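Local atomic coordinates of cleavage and polyadenylation specificity factor 100 KD subunit (Methanosarcina mazei, PDB entry 2XR1), a protein that probably ends transcription in archaea by cutting nascent RNA with a two-zinc nuclease centre and then degrading the released RNA from its 5' end. Residues 23-28 against 44-49; 35-40 against 63-68; 173-178 against 319-324; 206-211 against 235-240. All blocks are in the same frame, centred on the assembly; numbering follows the deposited sequence.

Contact 1 of 4, residues 23-28 against 44-49; sequences AGVTIT and PRKFAD
Phe47 lays the outer end of its ring against Val25 and Ile27. The branch CG1 of Val25 comes to 3.5 Å from CE1 of Phe47, and CG2 of Ile27 lies 4.1 Å from CZ of the same ring. Both approach the ring obliquely. At the edge, near the ring plane, sits the carbonyl O of Thr26, 4.0 Å from CE1 of Phe47. With CG1 anti to its backbone N (chi1 179°), Val25 turns that branch to the ring and CG2 to the aliphatic chain of Lys46. These segments belong to the first of the two N-terminal KH domains. Here the loop between helix 7-18 and strand 30-33 meets the short helix 44-49. Phe47 also packs on Ile53 and Ile54 of helix 52-61 and on Met67, and Ile27 reaches Ile17 of helix 7-18. A polar bond lies at the more exposed end. Lys46 is extended beyond CG, and its NZ gives a 2.8 Å hydrogen bond to O of Gly24, tilted 26° from the carbonyl plane. The same NZ forms a salt bridge with Glu43, which also accepts a hydrogen bond from OG1 of Thr26. Gly24 has a positive phi of 90°.

Contact 2 of 4, residues 35-40 against 63-68; sequences PQLVLY and TRIAMR
Leu37 and Ile65 lie side by side on neighbouring parallel strands, with CD2 of Leu37 3.8 Å from CD1 of Ile65. Four backbone hydrogen bonds join the strands. N of Leu37 gives to O of Arg64, and O of Leu37 accepts from N of Ala66. N of Leu39 then gives to O of Ala66, and O of Leu39 accepts from N of Arg68. Thus Leu37 and Leu39 each use both N and O across this pair. The backbone of Val38 is hydrogen-bonded instead to Glu31 of strand 30-33. O of Arg64 has a second donor, OG1 of Thr63 at 3.1 Å, which comes from the opposite face of the carbonyl plane to N of Leu37. Leu39 adds to the apolar face, where its CG lies 3.7 Å from CG2 of Ile65. This face packs on helices 7-18 and 52-61.

The other face carries Val38, Tyr40, Ala66 and Arg68. The aliphatic part of Arg68 passes Val38 and runs beside Tyr40, with ring and guanidinium planes 49° apart. OH of Tyr40 stands over one guanidinium face, 3.3 Å from NH1 of Arg68, but the angle is too poor for a hydrogen bond. NH1 instead forms a salt bridge with Glu33. Near the strand starts, OE1 of Gln36 lies 3.6 Å from CB of Ala66. A three-stranded sheet with helices on one face and its central and last strands parallel is characteristic of a type II KH domain.

Contact 3 of 4, residues 173-178 against 319-324; sequences IHRECT and IAPDIK
Pro321 sets its ring over the guanidinium of Arg175, at the turn between strands 317-320 and 323-329. This turn is at the edge of one sheet of the metallo-beta-lactamase fold. The facing segment leaves helix 159-173 and leads toward the first strand of that fold, 185-190.

Face packing dominates at the turn. CG of Pro321 stands 3.6 Å above the centre of the guanidinium plane of Arg175. CD of Pro321 is 3.5 Å from NH1 of Arg175. Arg175 starts with CG between its backbone N and carbonyl carbon (chi1 72°), then runs extended as far as NE.

Apolar and van der Waals contacts flank this pair. CG1 of Ile173 touches O of Ile319 at 3.6 Å, and its CG2 lies near N of Ala320. Ile173 and Ile319 both also pack on Tyr267 of strand 266-268.

No hydrogen bond links the two segments, and the polar groups find partners elsewhere. O of Ile173 is 3.5 Å from N of Pro321, but the proline nitrogen has no hydrogen to give. NH2 of Arg175 forms a salt bridge with Asp239 and a hydrogen bond with O of Glu206, while NH1 gives to O of Lys172. These bonds would fix the rotation of the guanidinium beneath the proline. The carboxylate of Asp322 is held by Thr204 and Ser207. At the more exposed end, SG of Cys177 meets CB of Pro321 at 4.0 Å.

Contact 4 of 4, residues 206-211 against 235-240; sequences ESRILI and LNQIDA
Arg208 crosses Gln237 at about a right angle where two parallel strands of the metallo-beta-lactamase fold, 208-211 and 240-242, come together. CB of Arg208 lies 3.5 Å from O of Gln237. Its CG is farther from that oxygen. The side chain leaves the extended form about CB-CG and folds about CG-CD (chi3 -61°), bringing CD to 3.1 Å from OE1 of Gln237. NE then gives a nearly straight 2.8 Å hydrogen bond to O of Gln237 (166° at the hydrogen). This oxygen lies in the guanidinium plane. At the tip, NH2 makes a long salt bridge to OD1 of Asp239, by charge alone; the oxygen sits well out of that plane. OD2 of Asp239 has its own salt bridge to Arg175. Pro230 of the second subunit packs on both Arg208 and Gln237.

The backbones are joined as well. O of Arg208 accepts from N of Asp239 at 2.9 Å, and N of Leu210 gives to O of Ala240. CD1 of Ile209 lies against CB of Asp239. The side chain of Leu210 is about 11 Å from that of His250, a zinc ligand. CB of Leu210 rests 4.2 Å from CG2 of Ile238.

From the N terminus, contacts 1 and 2 come first, and their segments alternate along the chain. Contact 1 closes the loop from 23-28 to helix 44-49, and contact 2 closes the one from strand 36-41 to strand 65-69. Both lie in the first KH domain and touch through Phe47 and Met67. Contact 3 then closes a much longer loop, from the end of helix 159-173 to the hairpin at 319-324. Contact 4 falls within that loop and closes a short one of its own, from strand 208-211 to the start of strand 240-242. Arg175 with Asp239 bridges contacts 3 and 4. Pro35 on Ile173 joins contact 2 to the end of helix 159-173, which packs on the metallo-beta-lactamase fold.

Contact 1 of 4, residues 23-28 against 44-49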
loop_
_atom_site.group_PDB
_atom_site.type_symbol
_atom_site.label_atom_id
_atom_site.label_comp_id
_atom_site.label_asym_id
_atom_site.label_seq_id
_atom_site.Cartn_x
_atom_site.Cartn_y
_atom_site.Cartn_z
ATOM N N ALA B 23 -4.591 -51.352 16.015
ATOM C CA ALA B 23 -5.524 -52.362 15.558
ATOM C C ALA B 23 -6.898 -52.021 16.054
ATOM O O ALA B 23 -7.063 -51.568 17.171
ATOM C CB ALA B 23 -5.121 -53.728 16.080
ATOM N N GLY B 24 -7.890 -52.254 15.214
ATOM C CA GLY B 24 -9.278 -52.083 15.597
ATOM C C GLY B 24 -9.821 -50.701 15.334
ATOM O O GLY B 24 -11.019 -50.483 15.413
ATOM N N VAL B 25 -8.959 -49.748 15.044
ATOM C CA VAL B 25 -9.411 -48.400 14.864
ATOM C C VAL B 25 -9.353 -48.024 13.394
ATOM O O VAL B 25 -8.302 -48.131 12.756
ATOM C CB VAL B 25 -8.577 -47.451 15.732
ATOM C CG1 VAL B 25 -8.999 -46.015 15.554
ATOM C CG2 VAL B 25 -8.705 -47.889 17.197
ATOM N N THR B 26 -10.486 -47.574 12.864
ATOM C CA THR B 26 -10.553 -47.192 11.459
ATOM C C THR B 26 -11.039 -45.784 11.257
ATOM O O THR B 26 -11.730 -45.228 12.098
ATOM C CB THR B 26 -11.482 -48.107 10.685
ATOM O OG1 THR B 26 -12.796 -48.052 11.258
ATOM C CG2 THR B 26 -10.923 -49.543 10.680
ATOM N N ILE B 27 -10.652 -45.206 10.130
ATOM C CA ILE B 27 -11.223 -43.944 9.664
ATOM C C ILE B 27 -11.811 -44.177 8.287
ATOM O O ILE B 27 -11.413 -45.112 7.596
ATOM C CB ILE B 27 -10.188 -42.790 9.581
ATOM C CG1 ILE B 27 -9.004 -43.180 8.676
ATOM C CG2 ILE B 27 -9.767 -42.379 10.957
ATOM C CD1 ILE B 27 -8.019 -42.084 8.414
ATOM N N THR B 28 -12.769 -43.334 7.919
ATOM C CA THR B 28 -13.371 -43.352 6.587
ATOM C C THR B 28 -12.680 -42.311 5.694
ATOM O O THR B 28 -12.031 -42.674 4.719
ATOM C CB THR B 28 -14.919 -43.124 6.630
ATOM O OG1 THR B 28 -15.233 -41.943 7.383
ATOM C CG2 THR B 28 -15.608 -44.293 7.262
ATOM N N PRO B 44 -16.501 -43.638 16.432
ATOM C CA PRO B 44 -16.075 -42.551 17.298
ATOM C C PRO B 44 -15.802 -42.974 18.743
ATOM O O PRO B 44 -14.978 -42.358 19.406
ATOM C CB PRO B 44 -17.276 -41.596 17.268
ATOM C CG PRO B 44 -18.432 -42.478 16.917
ATOM C CD PRO B 44 -17.860 -43.408 15.917
ATOM N N ARG B 45 -16.507 -43.985 19.233
ATOM C CA ARG B 45 -16.338 -44.406 20.630
ATOM C C ARG B 45 -14.869 -44.698 20.913
ATOM O O ARG B 45 -14.342 -44.352 21.958
ATOM C CB ARG B 45 -17.189 -45.645 20.941
ATOM N N LYS B 46 -14.210 -45.307 19.938
ATOM C CA LYS B 46 -12.820 -45.714 20.071
ATOM C C LYS B 46 -11.879 -44.528 20.217
ATOM O O LYS B 46 -10.828 -44.644 20.835
ATOM C CB LYS B 46 -12.422 -46.586 18.879
ATOM C CG LYS B 46 -13.277 -47.831 18.790
ATOM C CD LYS B 46 -12.863 -48.785 17.680
ATOM C CE LYS B 46 -13.769 -50.031 17.718
ATOM N NZ LYS B 46 -13.157 -51.213 17.095
ATOM N N PHE B 47 -12.249 -43.391 19.645
ATOM C CA PHE B 47 -11.467 -42.179 19.811
ATOM C C PHE B 47 -11.846 -41.428 21.081
ATOM O O PHE B 47 -11.078 -40.582 21.560
ATOM C CB PHE B 47 -11.660 -41.256 18.629
ATOM C CG PHE B 47 -10.972 -41.706 17.375
ATOM C CD1 PHE B 47 -11.526 -42.688 16.562
ATOM C CD2 PHE B 47 -9.786 -41.120 16.981
ATOM C CE1 PHE B 47 -10.903 -43.068 15.378
ATOM C CE2 PHE B 47 -9.159 -41.521 15.806
ATOM C CZ PHE B 47 -9.727 -42.485 15.006
ATOM N N ALA B 48 -13.040 -41.692 21.607
ATOM C CA ALA B 48 -13.462 -41.100 22.879
ATOM C C ALA B 48 -12.761 -41.786 24.045
ATOM O O ALA B 48 -12.493 -41.164 25.073
ATOM C CB ALA B 48 -14.983 -41.195 23.046
ATOM N N ASP B 49 -12.475 -43.072 23.876
ATOM C CA ASP B 49 -11.833 -43.876 24.924
ATOM C C ASP B 49 -10.331 -43.573 25.045
ATOM O O ASP B 49 -9.807 -43.435 26.159
ATOM C CB ASP B 49 -12.030 -45.384 24.655
ATOM C CG ASP B 49 -13.479 -45.837 24.811
ATOM O OD1 ASP B 49 -14.103 -45.503 25.840
ATOM O OD2 ASP B 49 -13.981 -46.559 23.917
#

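Contact 2 of 4, residues 35-40 against 63-68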
loop_
_atom_site.group_PDB
_atom_site.type_symbol
_atom_site.label_atom_id
_atom_site.label_comp_id
_atom_site.label_asym_id
_atom_site.label_seq_id
_atom_site.Cartn_x
_atom_site.Cartn_y
_atom_site.Cartn_z
ATOM N N PRO B 35 -9.117 -24.447 9.505
ATOM C CA PRO B 35 -7.765 -24.657 9.974
ATOM C C PRO B 35 -7.395 -26.118 10.230
ATOM O O PRO B 35 -6.226 -26.419 10.189
ATOM C CB PRO B 35 -7.736 -23.868 11.262
ATOM C CG PRO B 35 -8.729 -22.854 11.073
ATOM C CD PRO B 35 -9.838 -23.534 10.397
ATOM N N GLN B 36 -8.373 -27.004 10.449
ATOM C CA GLN B 36 -8.122 -28.354 10.958
ATOM C C GLN B 36 -8.032 -29.441 9.895
ATOM O O GLN B 36 -8.699 -29.397 8.872
ATOM C CB GLN B 36 -9.258 -28.783 11.903
ATOM C CG GLN B 36 -9.468 -27.927 13.106
ATOM C CD GLN B 36 -10.480 -28.519 14.047
ATOM O OE1 GLN B 36 -10.157 -28.873 15.171
ATOM N NE2 GLN B 36 -11.713 -28.632 13.591
ATOM N N LEU B 37 -7.250 -30.465 10.192
ATOM C CA LEU B 37 -7.329 -31.728 9.476
ATOM C C LEU B 37 -8.334 -32.528 10.235
ATOM O O LEU B 37 -8.221 -32.630 11.452
ATOM C CB LEU B 37 -5.995 -32.435 9.522
ATOM C CG LEU B 37 -5.975 -33.789 8.826
ATOM C CD1 LEU B 37 -6.541 -33.692 7.419
ATOM C CD2 LEU B 37 -4.533 -34.345 8.835
ATOM N N VAL B 38 -9.331 -33.071 9.549
ATOM C CA VAL B 38 -10.414 -33.767 10.213
ATOM C C VAL B 38 -10.494 -35.197 9.736
ATOM O O VAL B 38 -10.578 -35.422 8.544
ATOM C CB VAL B 38 -11.733 -33.090 9.948
ATOM C CG1 VAL B 38 -12.872 -33.989 10.351
ATOM C CG2 VAL B 38 -11.804 -31.808 10.738
ATOM N N LEU B 39 -10.475 -36.150 10.676
ATOM C CA LEU B 39 -10.670 -37.589 10.407
ATOM C C LEU B 39 -12.115 -37.968 10.659
ATOM O O LEU B 39 -12.606 -37.820 11.764
ATOM C CB LEU B 39 -9.802 -38.472 11.332
ATOM C CG LEU B 39 -8.366 -38.032 11.563
ATOM C CD1 LEU B 39 -7.628 -39.083 12.382
ATOM C CD2 LEU B 39 -7.716 -37.789 10.235
ATOM N N TYR B 40 -12.766 -38.527 9.657
ATOM C CA TYR B 40 -14.073 -39.114 9.854
ATOM C C TYR B 40 -13.973 -40.591 10.241
ATOM O O TYR B 40 -13.105 -41.295 9.750
ATOM C CB TYR B 40 -14.903 -38.923 8.590
ATOM C CG TYR B 40 -15.360 -37.483 8.467
ATOM C CD1 TYR B 40 -16.440 -37.011 9.218
ATOM C CD2 TYR B 40 -14.677 -36.579 7.644
ATOM C CE1 TYR B 40 -16.847 -35.704 9.135
ATOM C CE2 TYR B 40 -15.068 -35.253 7.555
ATOM C CZ TYR B 40 -16.157 -34.812 8.302
ATOM O OH TYR B 40 -16.563 -33.478 8.210
ATOM N N THR B 63 0.514 -31.393 13.143
ATOM C CA THR B 63 -0.621 -30.489 12.885
ATOM C C THR B 63 -1.808 -30.719 13.822
ATOM O O THR B 63 -1.837 -31.696 14.577
ATOM C CB THR B 63 -1.120 -30.578 11.395
ATOM O OG1 THR B 63 -2.459 -30.077 11.289
ATOM C CG2 THR B 63 -1.088 -32.010 10.874
ATOM N N ARG B 64 -2.764 -29.787 13.772
ATOM C CA ARG B 64 -4.022 -29.909 14.510
ATOM C C ARG B 64 -4.966 -30.850 13.756
ATOM O O ARG B 64 -5.232 -30.662 12.559
ATOM C CB ARG B 64 -4.727 -28.548 14.706
ATOM C CG ARG B 64 -3.943 -27.477 15.520
ATOM C CD ARG B 64 -4.779 -26.797 16.664
ATOM N NE ARG B 64 -6.241 -26.725 16.443
ATOM C CZ ARG B 64 -6.890 -25.791 15.728
ATOM N NH1 ARG B 64 -6.235 -24.811 15.101
ATOM N NH2 ARG B 64 -8.218 -25.837 15.633
ATOM N N ILE B 65 -5.472 -31.844 14.487
ATOM C CA ILE B 65 -6.360 -32.873 13.958
ATOM C C ILE B 65 -7.519 -33.087 14.913
ATOM O O ILE B 65 -7.303 -33.215 16.102
ATOM C CB ILE B 65 -5.637 -34.215 13.787
ATOM C CG1 ILE B 65 -4.432 -34.054 12.860
ATOM C CG2 ILE B 65 -6.607 -35.268 13.235
ATOM C CD1 ILE B 65 -3.849 -35.363 12.386
ATOM N N ALA B 66 -8.738 -33.099 14.381
ATOM C CA ALA B 66 -9.931 -33.511 15.116
ATOM C C ALA B 66 -10.528 -34.768 14.437
ATOM O O ALA B 66 -10.467 -34.936 13.212
ATOM C CB ALA B 66 -10.963 -32.377 15.155
ATOM N N MET B 67 -11.098 -35.659 15.226
ATOM C CA MET B 67 -11.866 -36.736 14.647
ATOM C C MET B 67 -13.329 -36.312 14.704
ATOM O O MET B 67 -13.689 -35.505 15.538
ATOM C CB MET B 67 -11.576 -38.052 15.381
ATOM C CG MET B 67 -12.382 -38.256 16.613
ATOM S SD MET B 67 -14.048 -38.796 16.240
ATOM C CE MET B 67 -14.739 -38.845 17.893
ATOM N N ARG B 68 -14.163 -36.809 13.802
ATOM C CA ARG B 68 -15.596 -36.684 13.993
ATOM C C ARG B 68 -16.429 -37.835 13.422
ATOM O O ARG B 68 -15.982 -38.575 12.548
ATOM C CB ARG B 68 -16.129 -35.349 13.504
ATOM C CG ARG B 68 -15.388 -34.688 12.384
ATOM C CD ARG B 68 -15.903 -33.238 12.171
ATOM N NE ARG B 68 -17.355 -33.160 11.864
ATOM C CZ ARG B 68 -17.935 -32.223 11.106
ATOM N NH1 ARG B 68 -17.212 -31.259 10.539
ATOM N NH2 ARG B 68 -19.250 -32.258 10.910
#

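Contact 3 of 4, residues 173-178 against 319-324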
loop_
_atom_site.group_PDB
_atom_site.type_symbol
_atom_site.label_atom_id
_atom_site.label_comp_id
_atom_site.label_asym_id
_atom_site.label_seq_id
_atom_site.Cartn_x
_atom_site.Cartn_y
_atom_site.Cartn_z
ATOM N N ILE B 173 -6.191 -22.759 2.516
ATOM C CA ILE B 173 -5.142 -22.742 3.531
ATOM C C ILE B 173 -3.982 -23.668 3.126
ATOM O O ILE B 173 -2.813 -23.323 3.284
ATOM C CB ILE B 173 -5.681 -23.128 4.893
ATOM C CG1 ILE B 173 -6.633 -22.041 5.411
ATOM C CG2 ILE B 173 -4.556 -23.312 5.839
ATOM C CD1 ILE B 173 -7.343 -22.337 6.730
ATOM N N HIS B 174 -4.310 -24.829 2.581
ATOM C CA HIS B 174 -3.303 -25.836 2.279
ATOM C C HIS B 174 -2.892 -25.854 0.822
ATOM O O HIS B 174 -2.393 -26.852 0.342
ATOM C CB HIS B 174 -3.788 -27.224 2.731
ATOM C CG HIS B 174 -4.056 -27.290 4.200
ATOM N ND1 HIS B 174 -5.260 -26.903 4.755
ATOM C CD2 HIS B 174 -3.246 -27.593 5.238
ATOM C CE1 HIS B 174 -5.199 -27.012 6.069
ATOM N NE2 HIS B 174 -3.976 -27.405 6.388
ATOM N N ARG B 175 -3.093 -24.752 0.116
ATOM C CA ARG B 175 -2.476 -24.579 -1.177
ATOM C C ARG B 175 -0.974 -24.485 -0.931
ATOM O O ARG B 175 -0.531 -24.160 0.188
ATOM C CB ARG B 175 -3.005 -23.325 -1.872
ATOM C CG ARG B 175 -2.509 -22.011 -1.272
ATOM C CD ARG B 175 -3.112 -20.827 -1.968
ATOM N NE ARG B 175 -2.633 -19.544 -1.438
ATOM C CZ ARG B 175 -3.087 -18.967 -0.331
ATOM N NH1 ARG B 175 -4.023 -19.562 0.406
ATOM N NH2 ARG B 175 -2.603 -17.803 0.061
ATOM N N GLU B 176 -0.191 -24.786 -1.959
ATOM C CA GLU B 176 1.272 -24.723 -1.848
ATOM C C GLU B 176 1.806 -23.297 -2.088
ATOM O O GLU B 176 1.174 -22.487 -2.771
ATOM C CB GLU B 176 1.931 -25.774 -2.777
ATOM C CG GLU B 176 1.744 -27.241 -2.240
ATOM C CD GLU B 176 2.339 -28.297 -3.118
ATOM O OE1 GLU B 176 3.008 -27.901 -4.102
ATOM O OE2 GLU B 176 2.150 -29.520 -2.820
ATOM N N CYS B 177 2.949 -22.990 -1.470
ATOM C CA CYS B 177 3.617 -21.688 -1.600
ATOM C C CYS B 177 4.163 -21.590 -3.022
ATOM O O CYS B 177 4.481 -22.614 -3.631
ATOM C CB CYS B 177 4.757 -21.559 -0.583
ATOM S SG CYS B 177 4.275 -21.031 1.103
ATOM N N THR B 178 4.247 -20.368 -3.556
ATOM C CA THR B 178 4.703 -20.137 -4.955
ATOM C C THR B 178 5.693 -18.972 -5.175
ATOM O O THR B 178 6.143 -18.762 -6.304
ATOM C CB THR B 178 3.501 -19.887 -5.910
ATOM O OG1 THR B 178 2.618 -18.907 -5.338
ATOM C CG2 THR B 178 2.760 -21.197 -6.177
ATOM N N ILE B 319 -3.683 -20.421 9.328
ATOM C CA ILE B 319 -4.700 -19.689 8.596
ATOM C C ILE B 319 -4.334 -19.413 7.132
ATOM O O ILE B 319 -5.137 -18.871 6.383
ATOM C CB ILE B 319 -5.093 -18.379 9.285
ATOM C CG1 ILE B 319 -3.886 -17.442 9.427
ATOM C CG2 ILE B 319 -5.770 -18.726 10.593
ATOM C CD1 ILE B 319 -4.225 -16.077 10.047
ATOM N N ALA B 320 -3.119 -19.796 6.749
ATOM C CA ALA B 320 -2.596 -19.559 5.425
ATOM C C ALA B 320 -1.348 -20.407 5.225
ATOM O O ALA B 320 -0.817 -20.990 6.152
ATOM C CB ALA B 320 -2.301 -18.086 5.224
ATOM N N PRO B 321 -0.890 -20.526 3.984
ATOM C CA PRO B 321 0.239 -21.428 3.771
ATOM C C PRO B 321 1.493 -21.025 4.566
ATOM O O PRO B 321 2.380 -21.825 4.749
ATOM C CB PRO B 321 0.510 -21.307 2.273
ATOM C CG PRO B 321 -0.748 -20.776 1.681
ATOM C CD PRO B 321 -1.427 -19.976 2.731
ATOM N N ASP B 322 1.571 -19.781 5.013
ATOM C CA ASP B 322 2.769 -19.316 5.685
ATOM C C ASP B 322 2.470 -18.493 6.909
ATOM O O ASP B 322 3.328 -17.765 7.366
ATOM C CB ASP B 322 3.645 -18.515 4.718
ATOM C CG ASP B 322 2.929 -17.259 4.115
ATOM O OD1 ASP B 322 1.682 -17.063 4.239
ATOM O OD2 ASP B 322 3.649 -16.446 3.516
ATOM N N ILE B 323 1.262 -18.606 7.448
ATOM C CA ILE B 323 0.901 -17.842 8.624
ATOM C C ILE B 323 0.173 -18.697 9.640
ATOM O O ILE B 323 -0.789 -19.357 9.286
ATOM C CB ILE B 323 0.048 -16.617 8.280
ATOM C CG1 ILE B 323 0.737 -15.774 7.219
ATOM C CG2 ILE B 323 -0.183 -15.771 9.531
ATOM C CD1 ILE B 323 -0.022 -14.557 6.875
ATOM N N LYS B 324 0.676 -18.693 10.873
ATOM C CA LYS B 324 0.017 -19.350 11.990
ATOM C C LYS B 324 -0.422 -18.297 12.969
ATOM O O LYS B 324 0.355 -17.426 13.311
ATOM C CB LYS B 324 0.970 -20.289 12.705
ATOM C CG LYS B 324 1.182 -21.564 11.999
ATOM C CD LYS B 324 2.023 -22.490 12.830
ATOM C CE LYS B 324 2.491 -23.734 12.024
ATOM N NZ LYS B 324 3.026 -23.348 10.674
#

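Contact 4 of 4, residues 206-211 against 235-240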
loop_
_atom_site.group_PDB
_atom_site.type_symbol
_atom_site.label_atom_id
_atom_site.label_comp_id
_atom_site.label_asym_id
_atom_site.label_seq_id
_atom_site.Cartn_x
_atom_site.Cartn_y
_atom_site.Cartn_z
ATOM N N GLU B 206 2.499 -14.486 -0.256
ATOM C CA GLU B 206 1.486 -15.538 -0.465
ATOM C C GLU B 206 0.150 -15.146 0.159
ATOM O O GLU B 206 -0.859 -15.759 -0.117
ATOM C CB GLU B 206 1.904 -16.855 0.198
ATOM C CG GLU B 206 3.370 -17.285 0.015
ATOM C CD GLU B 206 3.674 -17.940 -1.333
ATOM O OE1 GLU B 206 2.720 -18.270 -2.092
ATOM O OE2 GLU B 206 4.888 -18.144 -1.629
ATOM N N SER B 207 0.122 -14.155 1.028
ATOM C CA SER B 207 -1.016 -14.044 1.876
ATOM C C SER B 207 -1.348 -12.634 2.286
ATOM O O SER B 207 -0.475 -11.780 2.422
ATOM C CB SER B 207 -0.784 -14.912 3.110
ATOM O OG SER B 207 -0.521 -16.219 2.650
ATOM N N ARG B 208 -2.642 -12.430 2.479
ATOM C CA ARG B 208 -3.193 -11.157 2.864
ATOM C C ARG B 208 -4.217 -11.423 3.929
ATOM O O ARG B 208 -5.110 -12.240 3.737
ATOM C CB ARG B 208 -3.789 -10.483 1.637
ATOM C CG ARG B 208 -2.702 -9.937 0.697
ATOM C CD ARG B 208 -3.080 -10.034 -0.719
ATOM N NE ARG B 208 -3.308 -11.430 -1.114
ATOM C CZ ARG B 208 -2.387 -12.274 -1.610
ATOM N NH1 ARG B 208 -1.123 -11.891 -1.798
ATOM N NH2 ARG B 208 -2.736 -13.535 -1.912
ATOM N N ILE B 209 -4.001 -10.813 5.083
ATOM C CA ILE B 209 -4.795 -11.030 6.261
ATOM C C ILE B 209 -5.279 -9.671 6.646
ATOM O O ILE B 209 -4.512 -8.737 6.671
ATOM C CB ILE B 209 -3.958 -11.664 7.458
ATOM C CG1 ILE B 209 -3.296 -12.976 7.010
ATOM C CG2 ILE B 209 -4.816 -12.024 8.602
ATOM C CD1 ILE B 209 -4.254 -13.981 6.340
ATOM N N LEU B 210 -6.561 -9.595 6.958
ATOM C CA LEU B 210 -7.182 -8.373 7.411
ATOM C C LEU B 210 -7.434 -8.483 8.899
ATOM O O LEU B 210 -8.136 -9.390 9.318
ATOM C CB LEU B 210 -8.487 -8.161 6.644
ATOM C CG LEU B 210 -8.932 -6.766 6.270
ATOM C CD1 LEU B 210 -7.913 -5.978 5.477
ATOM C CD2 LEU B 210 -10.190 -6.979 5.485
ATOM N N ILE B 211 -6.843 -7.597 9.702
ATOM C CA ILE B 211 -7.146 -7.579 11.105
ATOM C C ILE B 211 -8.133 -6.437 11.367
ATOM O O ILE B 211 -7.814 -5.268 11.148
ATOM C CB ILE B 211 -5.900 -7.437 11.980
ATOM C CG1 ILE B 211 -4.980 -8.655 11.822
ATOM C CG2 ILE B 211 -6.307 -7.302 13.470
ATOM C CD1 ILE B 211 -3.807 -8.529 10.818
ATOM N N LEU B 235 -11.486 -8.267 -3.068
ATOM C CA LEU B 235 -11.639 -8.930 -1.799
ATOM C C LEU B 235 -11.338 -10.430 -1.797
ATOM O O LEU B 235 -10.876 -10.969 -0.780
ATOM C CB LEU B 235 -13.031 -8.644 -1.233
ATOM C CG LEU B 235 -13.261 -7.168 -0.858
ATOM C CD1 LEU B 235 -14.751 -6.843 -0.687
ATOM C CD2 LEU B 235 -12.497 -6.847 0.415
ATOM N N ASN B 236 -11.536 -11.114 -2.912
ATOM C CA ASN B 236 -11.147 -12.531 -2.974
ATOM C C ASN B 236 -9.639 -12.777 -2.726
ATOM O O ASN B 236 -9.225 -13.875 -2.360
ATOM C CB ASN B 236 -11.581 -13.155 -4.297
ATOM C CG ASN B 236 -10.764 -12.655 -5.482
ATOM O OD1 ASN B 236 -9.675 -12.068 -5.326
ATOM N ND2 ASN B 236 -11.281 -12.903 -6.687
ATOM N N GLN B 237 -8.813 -11.745 -2.901
ATOM C CA GLN B 237 -7.382 -11.847 -2.567
ATOM C C GLN B 237 -7.138 -11.927 -1.045
ATOM O O GLN B 237 -5.983 -12.030 -0.627
ATOM C CB GLN B 237 -6.598 -10.642 -3.146
ATOM C CG GLN B 237 -6.505 -9.399 -2.226
ATOM C CD GLN B 237 -5.747 -8.220 -2.858
ATOM O OE1 GLN B 237 -4.573 -8.026 -2.570
ATOM N NE2 GLN B 237 -6.435 -7.419 -3.716
ATOM N N ILE B 238 -8.194 -11.822 -0.227
ATOM C CA ILE B 238 -8.013 -11.847 1.205
ATOM C C ILE B 238 -8.180 -13.258 1.786
ATOM O O ILE B 238 -9.264 -13.804 1.796
ATOM C CB ILE B 238 -8.973 -10.898 1.958
ATOM C CG1 ILE B 238 -8.961 -9.493 1.355
ATOM C CG2 ILE B 238 -8.561 -10.834 3.376
ATOM C CD1 ILE B 238 -7.702 -8.727 1.599
ATOM N N ASP B 239 -7.104 -13.801 2.346
ATOM C CA ASP B 239 -7.123 -15.114 2.943
ATOM C C ASP B 239 -7.997 -15.218 4.201
ATOM O O ASP B 239 -8.671 -16.248 4.414
ATOM C CB ASP B 239 -5.700 -15.559 3.234
ATOM C CG ASP B 239 -4.883 -15.787 1.944
ATOM O OD1 ASP B 239 -4.834 -14.859 1.059
ATOM O OD2 ASP B 239 -4.305 -16.916 1.791
ATOM N N ALA B 240 -7.996 -14.173 5.031
ATOM C CA ALA B 240 -8.768 -14.209 6.284
ATOM C C ALA B 240 -9.035 -12.850 6.878
ATOM O O ALA B 240 -8.382 -11.889 6.580
ATOM C CB ALA B 240 -8.078 -15.069 7.288
#